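Local coordinates for uncharacterized protein (Staphylococcus aureus subsp. aureus, PDB 3QFK), which is a putative 5'-nucleotidase of uncharacterised function, with a calcineurin-like phosphoesterase domain that holds zinc and manganese, followed by a C-terminal domain, at residues 363-368 and 383-388; 431-436 and 476-481. All coordinates share one frame; numbering follows the deposited sequence.

Contact 1 of 2, residues 363-368 and 383-388; sequences ALFDSA and NYPFPN. With AKG (2-oxoglutaric acid), chain D; EDO (1,2-ethanediol), chain F.
The Phe365 ring carries Phe386 CD2 over the centre of one face and the Ala363 carbonyl O over the other, while Asn383 O and the Tyr384 ring lie at its edge. Two T-shaped stacks follow. Tyr384, with CG anti to the backbone N (chi1 -151°), presents its face to the edge of Phe365, whose CE2 stands over the ring centre, planes at 87°. Phe386 in turn points its edge at the Phe365 face, centroids 5.0 Å apart with planes at 67°. Pro385 CD packs obliquely against Phe365 CD2 at 3.6 Å, beside this aromatic cluster.

One face of Phe386 receives 2-oxoglutaric acid, whose C3 is 3.6 Å from CE1. Asn388 ND2 reaches the ligand O4 at 3.1 Å and also donates to Tyr384 OH, so the cluster is tied to the pocket. One water joins the loops, accepting from Phe365 N and donating to Ala363 O and Asn383 O.

Phe365 opens a type I turn whose last residue, Ala368, packs its CB 3.2 Å from Asn383 OD1; Asn383 ND2 bonds Gly370 O. The contact thus joins the loop after strand 359-363 to the one leaving helix 377-383, with Asn383 against helix 342-355 and Tyr384 against strand 469-475.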
loop_
_atom_site.group_PDB
_atom_site.type_symbol
_atom_site.label_atom_id
_atom_site.label_comp_id
_atom_site.label_asym_id
_atom_site.label_seq_id
_atom_site.Cartn_x
_atom_site.Cartn_y
_atom_site.Cartn_z
ATOM N N ALA A 363 -9.470 -2.480 11.753
ATOM C CA ALA A 363 -9.337 -3.622 10.915
ATOM C C ALA A 363 -8.347 -4.534 11.589
ATOM O O ALA A 363 -7.602 -4.117 12.482
ATOM C CB ALA A 363 -8.852 -3.218 9.521
ATOM N N LEU A 364 -8.407 -5.805 11.242
ATOM C CA LEU A 364 -7.437 -6.763 11.711
ATOM C C LEU A 364 -6.537 -6.882 10.491
ATOM O O LEU A 364 -6.927 -7.445 9.451
ATOM C CB LEU A 364 -8.069 -8.109 12.044
ATOM C CG LEU A 364 -7.012 -9.109 12.519
ATOM C CD1 LEU A 364 -6.488 -8.643 13.885
ATOM C CD2 LEU A 364 -7.567 -10.543 12.575
ATOM N N PHE A 365 -5.329 -6.350 10.592
ATOM C CA PHE A 365 -4.459 -6.368 9.437
ATOM C C PHE A 365 -3.914 -7.770 9.139
ATOM O O PHE A 365 -3.878 -8.648 10.010
ATOM C CB PHE A 365 -3.358 -5.326 9.609
ATOM C CG PHE A 365 -3.892 -3.951 9.901
ATOM C CD1 PHE A 365 -4.663 -3.284 8.958
ATOM C CD2 PHE A 365 -3.603 -3.316 11.101
ATOM C CE1 PHE A 365 -5.152 -2.000 9.206
ATOM C CE2 PHE A 365 -4.086 -2.022 11.368
ATOM C CZ PHE A 365 -4.864 -1.367 10.422
ATOM N N ASP A 366 -3.498 -7.967 7.897
ATOM C CA ASP A 366 -2.986 -9.265 7.451
ATOM C C ASP A 366 -1.834 -9.843 8.291
ATOM O O ASP A 366 -1.764 -11.040 8.507
ATOM C CB ASP A 366 -2.529 -9.160 5.996
ATOM C CG ASP A 366 -2.395 -10.513 5.330
ATOM O OD1 ASP A 366 -3.291 -11.361 5.533
ATOM O OD2 ASP A 366 -1.411 -10.710 4.586
ATOM N N SER A 367 -0.947 -8.984 8.775
ATOM C CA SER A 367 0.230 -9.419 9.561
ATOM C C SER A 367 -0.022 -9.531 11.075
ATOM O O SER A 367 0.908 -9.850 11.851
ATOM C CB SER A 367 1.379 -8.430 9.336
ATOM O OG SER A 367 1.036 -7.145 9.845
ATOM N N ALA A 368 -1.253 -9.252 11.506
ATOM C CA ALA A 368 -1.570 -9.306 12.916
ATOM C C ALA A 368 -1.673 -10.761 13.395
ATOM O O ALA A 368 -2.308 -11.601 12.763
ATOM C CB ALA A 368 -2.866 -8.522 13.222
ATOM N N ASN A 383 1.003 -6.008 14.479
ATOM C CA ASN A 383 -0.434 -5.837 14.707
ATOM C C ASN A 383 -0.963 -4.483 14.183
ATOM O O ASN A 383 -2.125 -4.374 13.842
ATOM C CB ASN A 383 -0.772 -6.015 16.169
ATOM C CG ASN A 383 -0.712 -7.475 16.612
ATOM O OD1 ASN A 383 -1.082 -8.384 15.861
ATOM N ND2 ASN A 383 -0.299 -7.696 17.851
ATOM N N TYR A 384 -0.109 -3.469 14.098
ATOM C CA TYR A 384 -0.533 -2.175 13.553
ATOM C C TYR A 384 0.647 -1.583 12.770
ATOM O O TYR A 384 1.325 -0.729 13.278
ATOM C CB TYR A 384 -1.000 -1.191 14.661
ATOM C CG TYR A 384 -2.032 -0.246 14.099
ATOM C CD1 TYR A 384 -1.679 0.728 13.183
ATOM C CD2 TYR A 384 -3.379 -0.394 14.413
ATOM C CE1 TYR A 384 -2.632 1.540 12.592
ATOM C CE2 TYR A 384 -4.343 0.417 13.839
ATOM C CZ TYR A 384 -3.971 1.380 12.932
ATOM O OH TYR A 384 -4.907 2.189 12.345
ATOM N N PRO A 385 0.854 -2.013 11.511
ATOM C CA PRO A 385 1.988 -1.595 10.673
ATOM C C PRO A 385 1.755 -0.397 9.765
ATOM O O PRO A 385 2.398 -0.308 8.716
ATOM C CB PRO A 385 2.196 -2.814 9.777
ATOM C CG PRO A 385 0.793 -3.299 9.532
ATOM C CD PRO A 385 -0.008 -2.972 10.790
ATOM N N PHE A 386 0.843 0.497 10.125
ATOM C CA PHE A 386 0.576 1.666 9.305
ATOM C C PHE A 386 0.707 2.879 10.183
ATOM O O PHE A 386 0.372 2.812 11.365
ATOM C CB PHE A 386 -0.824 1.597 8.689
ATOM C CG PHE A 386 -1.015 0.440 7.753
ATOM C CD1 PHE A 386 -0.465 0.469 6.474
ATOM C CD2 PHE A 386 -1.740 -0.679 8.144
ATOM C CE1 PHE A 386 -0.630 -0.602 5.594
ATOM C CE2 PHE A 386 -1.924 -1.756 7.270
ATOM C CZ PHE A 386 -1.369 -1.719 5.993
ATOM N N PRO A 387 1.212 3.992 9.627
ATOM C CA PRO A 387 1.340 5.171 10.462
ATOM C C PRO A 387 0.042 5.984 10.526
ATOM O O PRO A 387 0.070 7.167 10.353
ATOM C CB PRO A 387 2.480 5.955 9.789
ATOM C CG PRO A 387 2.424 5.588 8.378
ATOM C CD PRO A 387 1.756 4.218 8.277
ATOM N N ASN A 388 -1.082 5.343 10.815
ATOM C CA ASN A 388 -2.351 6.047 10.891
ATOM C C ASN A 388 -2.545 6.714 12.243
ATOM O O ASN A 388 -2.159 6.161 13.264
ATOM C CB ASN A 388 -3.523 5.076 10.709
ATOM C CG ASN A 388 -3.464 4.296 9.393
ATOM O OD1 ASN A 388 -2.936 4.767 8.415
ATOM N ND2 ASN A 388 -4.032 3.087 9.392
HETATM C C1 AKG D . -2.596 0.153 1.911
HETATM O O1 AKG D . -2.245 -1.010 2.198
HETATM O O2 AKG D . -2.430 0.608 0.761
HETATM C C2 AKG D . -3.208 1.020 2.929
HETATM O O5 AKG D . -3.233 2.219 2.718
HETATM C C3 AKG D . -3.780 0.458 4.221
HETATM C C4 AKG D . -4.981 1.256 4.743
HETATM C C5 AKG D . -4.757 1.742 6.157
HETATM O O3 AKG D . -5.528 1.371 7.067
HETATM O O4 AKG D . -3.806 2.515 6.374
HETATM C C1 EDO F . -4.201 -7.031 4.192
HETATM O O1 EDO F . -4.946 -7.011 2.976
HETATM C C2 EDO F . -4.235 -5.663 4.876
HETATM O O2 EDO F . -3.569 -5.560 6.125
HETATM O O HOH W 1 -4.776 -5.232 13.217
#

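Contact 2 of 2, residues 431-436 and 476-481; sequences HFNYDI and NYRAVG. With AKG (2-oxoglutaric acid), chain D; EDO (1,2-ethanediol), chain F.
Arg478 grips Asp435 side-on in a bidentate salt bridge that ties the short helix 476-479 to strand 435-438 in the C-terminal domain. The two side chains approach from opposite directions, their carboxylate and guanidinium planes 36° apart. Arg478 NE gives the straighter bond, to Asp435 OD2 at 2.8 Å and 173°, and meets that oxygen on the syn side but out of the carboxylate plane. Arg478 NH2 reaches Asp435 OD1 at 2.9 Å from above the carboxylate plane. A bend at chi2 (-76°) directs the arginine chain toward the other segment.

The same guanidinium also holds the turn before the strand. Arg478 NH2 donates to Phe432 O at 2.7 Å, in the carbonyl plane and on a lone pair, and NH1 donates to Asn433 OD1, whose amide is turned well away from the guanidinium plane. Arg478 NH1 further bonds Gly482 O. All three nitrogens therefore have acceptors at the guanidinium edge, which fixes the rotation of the group within a buried contact.

Phe432 and Tyr477 cross obliquely beside this network and both offer a face to 2-oxoglutaric acid. Tyr477 lies flat against the ligand, with C4 3.5 Å above the centre of its ring, whereas C3 sits toward the rim of Phe432. Trp170 also meets the Tyr477 ring, at nearly parallel planes. Asn433 ND2 bonds Gln430 OE1 and a water, which stands 2.7 Å from Tyr477 OH and so bridges the two segments.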
loop_
_atom_site.group_PDB
_atom_site.type_symbol
_atom_site.label_atom_id
_atom_site.label_comp_id
_atom_site.label_asym_id
_atom_site.label_seq_id
_atom_site.Cartn_x
_atom_site.Cartn_y
_atom_site.Cartn_z
ATOM N N HIS A 431 -7.866 -6.904 3.459
ATOM C CA HIS A 431 -8.404 -7.197 4.770
ATOM C C HIS A 431 -8.436 -5.918 5.609
ATOM O O HIS A 431 -9.256 -5.781 6.522
ATOM C CB HIS A 431 -7.578 -8.287 5.480
ATOM C CG HIS A 431 -7.494 -9.580 4.722
ATOM N ND1 HIS A 431 -8.556 -10.465 4.629
ATOM C CD2 HIS A 431 -6.460 -10.161 4.059
ATOM C CE1 HIS A 431 -8.188 -11.510 3.903
ATOM N NE2 HIS A 431 -6.920 -11.350 3.548
ATOM N N PHE A 432 -7.579 -4.962 5.264
ATOM C CA PHE A 432 -7.525 -3.684 5.956
ATOM C C PHE A 432 -8.814 -2.884 5.756
ATOM O O PHE A 432 -9.023 -1.875 6.426
ATOM C CB PHE A 432 -6.291 -2.846 5.525
ATOM C CG PHE A 432 -6.181 -2.629 4.041
ATOM C CD1 PHE A 432 -6.935 -1.661 3.410
ATOM C CD2 PHE A 432 -5.288 -3.367 3.275
ATOM C CE1 PHE A 432 -6.828 -1.460 2.044
ATOM C CE2 PHE A 432 -5.183 -3.181 1.907
ATOM C CZ PHE A 432 -5.951 -2.227 1.289
ATOM N N ASN A 433 -9.668 -3.314 4.825
ATOM C CA ASN A 433 -10.941 -2.630 4.598
ATOM C C ASN A 433 -12.150 -3.274 5.277
ATOM O O ASN A 433 -13.277 -2.895 5.000
ATOM C CB ASN A 433 -11.185 -2.353 3.106
ATOM C CG ASN A 433 -10.345 -1.191 2.595
ATOM O OD1 ASN A 433 -10.029 -0.238 3.342
ATOM N ND2 ASN A 433 -9.993 -1.247 1.331
ATOM N N TYR A 434 -11.914 -4.238 6.167
ATOM C CA TYR A 434 -12.976 -4.816 6.973
ATOM C C TYR A 434 -12.759 -4.327 8.397
ATOM O O TYR A 434 -11.719 -4.583 8.998
ATOM C CB TYR A 434 -12.959 -6.336 6.958
ATOM C CG TYR A 434 -13.907 -6.931 7.969
ATOM C CD1 TYR A 434 -15.278 -6.807 7.824
ATOM C CD2 TYR A 434 -13.429 -7.622 9.069
ATOM C CE1 TYR A 434 -16.133 -7.336 8.738
ATOM C CE2 TYR A 434 -14.269 -8.172 9.977
ATOM C CZ TYR A 434 -15.623 -8.040 9.807
ATOM O OH TYR A 434 -16.458 -8.602 10.717
ATOM N N ASP A 435 -13.735 -3.614 8.932
ATOM C CA ASP A 435 -13.638 -3.079 10.279
ATOM C C ASP A 435 -14.508 -3.885 11.244
ATOM O O ASP A 435 -15.594 -4.349 10.895
ATOM C CB ASP A 435 -14.119 -1.621 10.310
ATOM C CG ASP A 435 -13.089 -0.637 9.758
ATOM O OD1 ASP A 435 -11.916 -1.009 9.584
ATOM O OD2 ASP A 435 -13.467 0.516 9.491
ATOM N N ILE A 436 -13.991 -4.033 12.452
ATOM C CA ILE A 436 -14.661 -4.674 13.553
ATOM C C ILE A 436 -14.982 -3.516 14.456
ATOM O O ILE A 436 -14.078 -2.745 14.813
ATOM C CB ILE A 436 -13.722 -5.658 14.258
ATOM C CG1 ILE A 436 -13.345 -6.772 13.270
ATOM C CG2 ILE A 436 -14.394 -6.225 15.529
ATOM C CD1 ILE A 436 -12.254 -7.678 13.737
ATOM N N ASN A 476 -7.281 7.741 10.346
ATOM C CA ASN A 476 -7.315 8.867 9.416
ATOM C C ASN A 476 -7.583 8.433 7.986
ATOM O O ASN A 476 -8.198 9.172 7.218
ATOM C CB ASN A 476 -6.036 9.706 9.478
ATOM C CG ASN A 476 -4.836 8.968 8.926
ATOM O OD1 ASN A 476 -4.280 8.071 9.573
ATOM N ND2 ASN A 476 -4.427 9.340 7.714
ATOM N N TYR A 477 -7.151 7.226 7.639
ATOM C CA TYR A 477 -7.402 6.682 6.301
ATOM C C TYR A 477 -8.915 6.607 6.095
ATOM O O TYR A 477 -9.446 7.083 5.090
ATOM C CB TYR A 477 -6.750 5.302 6.176
ATOM C CG TYR A 477 -6.887 4.615 4.842
ATOM C CD1 TYR A 477 -5.946 4.830 3.828
ATOM C CD2 TYR A 477 -7.869 3.668 4.632
ATOM C CE1 TYR A 477 -6.036 4.157 2.606
ATOM C CE2 TYR A 477 -7.966 2.991 3.412
ATOM C CZ TYR A 477 -7.046 3.251 2.408
ATOM O OH TYR A 477 -7.127 2.575 1.221
ATOM N N ARG A 478 -9.622 6.024 7.048
ATOM C CA ARG A 478 -11.107 5.963 6.958
ATOM C C ARG A 478 -11.753 7.303 6.942
ATOM O O ARG A 478 -12.760 7.490 6.257
ATOM C CB ARG A 478 -11.728 5.274 8.165
ATOM C CG ARG A 478 -11.578 3.870 8.193
ATOM C CD ARG A 478 -12.524 3.144 7.209
ATOM N NE ARG A 478 -12.200 1.740 7.365
ATOM C CZ ARG A 478 -11.325 1.069 6.637
ATOM N NH1 ARG A 478 -10.734 1.624 5.585
ATOM N NH2 ARG A 478 -11.083 -0.201 6.935
ATOM N N ALA A 479 -11.212 8.231 7.736
ATOM C CA ALA A 479 -11.800 9.570 7.870
ATOM C C ALA A 479 -11.947 10.329 6.553
ATOM O O ALA A 479 -12.839 11.163 6.428
ATOM C CB ALA A 479 -11.015 10.431 8.900
ATOM N N VAL A 480 -11.087 10.038 5.575
ATOM C CA VAL A 480 -11.166 10.693 4.287
ATOM C C VAL A 480 -11.811 9.774 3.243
ATOM O O VAL A 480 -11.717 10.037 2.053
ATOM C CB VAL A 480 -9.769 11.169 3.760
ATOM C CG1 VAL A 480 -9.222 12.339 4.612
ATOM C CG2 VAL A 480 -8.813 10.016 3.680
ATOM N N GLY A 481 -12.458 8.707 3.696
ATOM C CA GLY A 481 -13.186 7.787 2.789
ATOM C C GLY A 481 -12.420 6.581 2.267
ATOM O O GLY A 481 -12.951 5.831 1.455
HETATM C C1 AKG D . -2.596 0.153 1.911
HETATM O O1 AKG D . -2.245 -1.010 2.198
HETATM O O2 AKG D . -2.430 0.608 0.761
HETATM C C2 AKG D . -3.208 1.020 2.929
HETATM O O5 AKG D . -3.233 2.219 2.718
HETATM C C3 AKG D . -3.780 0.458 4.221
HETATM C C4 AKG D . -4.981 1.256 4.743
HETATM C C5 AKG D . -4.757 1.742 6.157
HETATM O O3 AKG D . -5.528 1.371 7.067
HETATM O O4 AKG D . -3.806 2.515 6.374
HETATM C C1 EDO F . -4.201 -7.031 4.192
HETATM O O1 EDO F . -4.946 -7.011 2.976
HETATM C C2 EDO F . -4.235 -5.663 4.876
HETATM O O2 EDO F . -3.569 -5.560 6.125
HETATM O O HOH W 2 -8.495 0.661 -0.146
#

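In the fold
Contact 1 closes before contact 2 opens along the chain, and their centres lie about 11 Å apart in the C-terminal domain. They share its mixed five-stranded sheet: 363-368 leaves strand 359-363, whose neighbours on either side are strand 435-438, which 431-436 runs into, and strand 469-475, which runs into helix 476-479. Segment 383-388 leads toward strand 390-396 of the same sheet. The contacts touch directly, with Ala363 CB 3.4 Å from Phe432 O. Together they supply Phe386, Asn388, Phe432 and Tyr477 to the 2-oxoglutaric acid pocket, and His110 of the phosphoesterase domain hydrogen-bonds the same ligand, placing it between the sheet-end loops and the metal site.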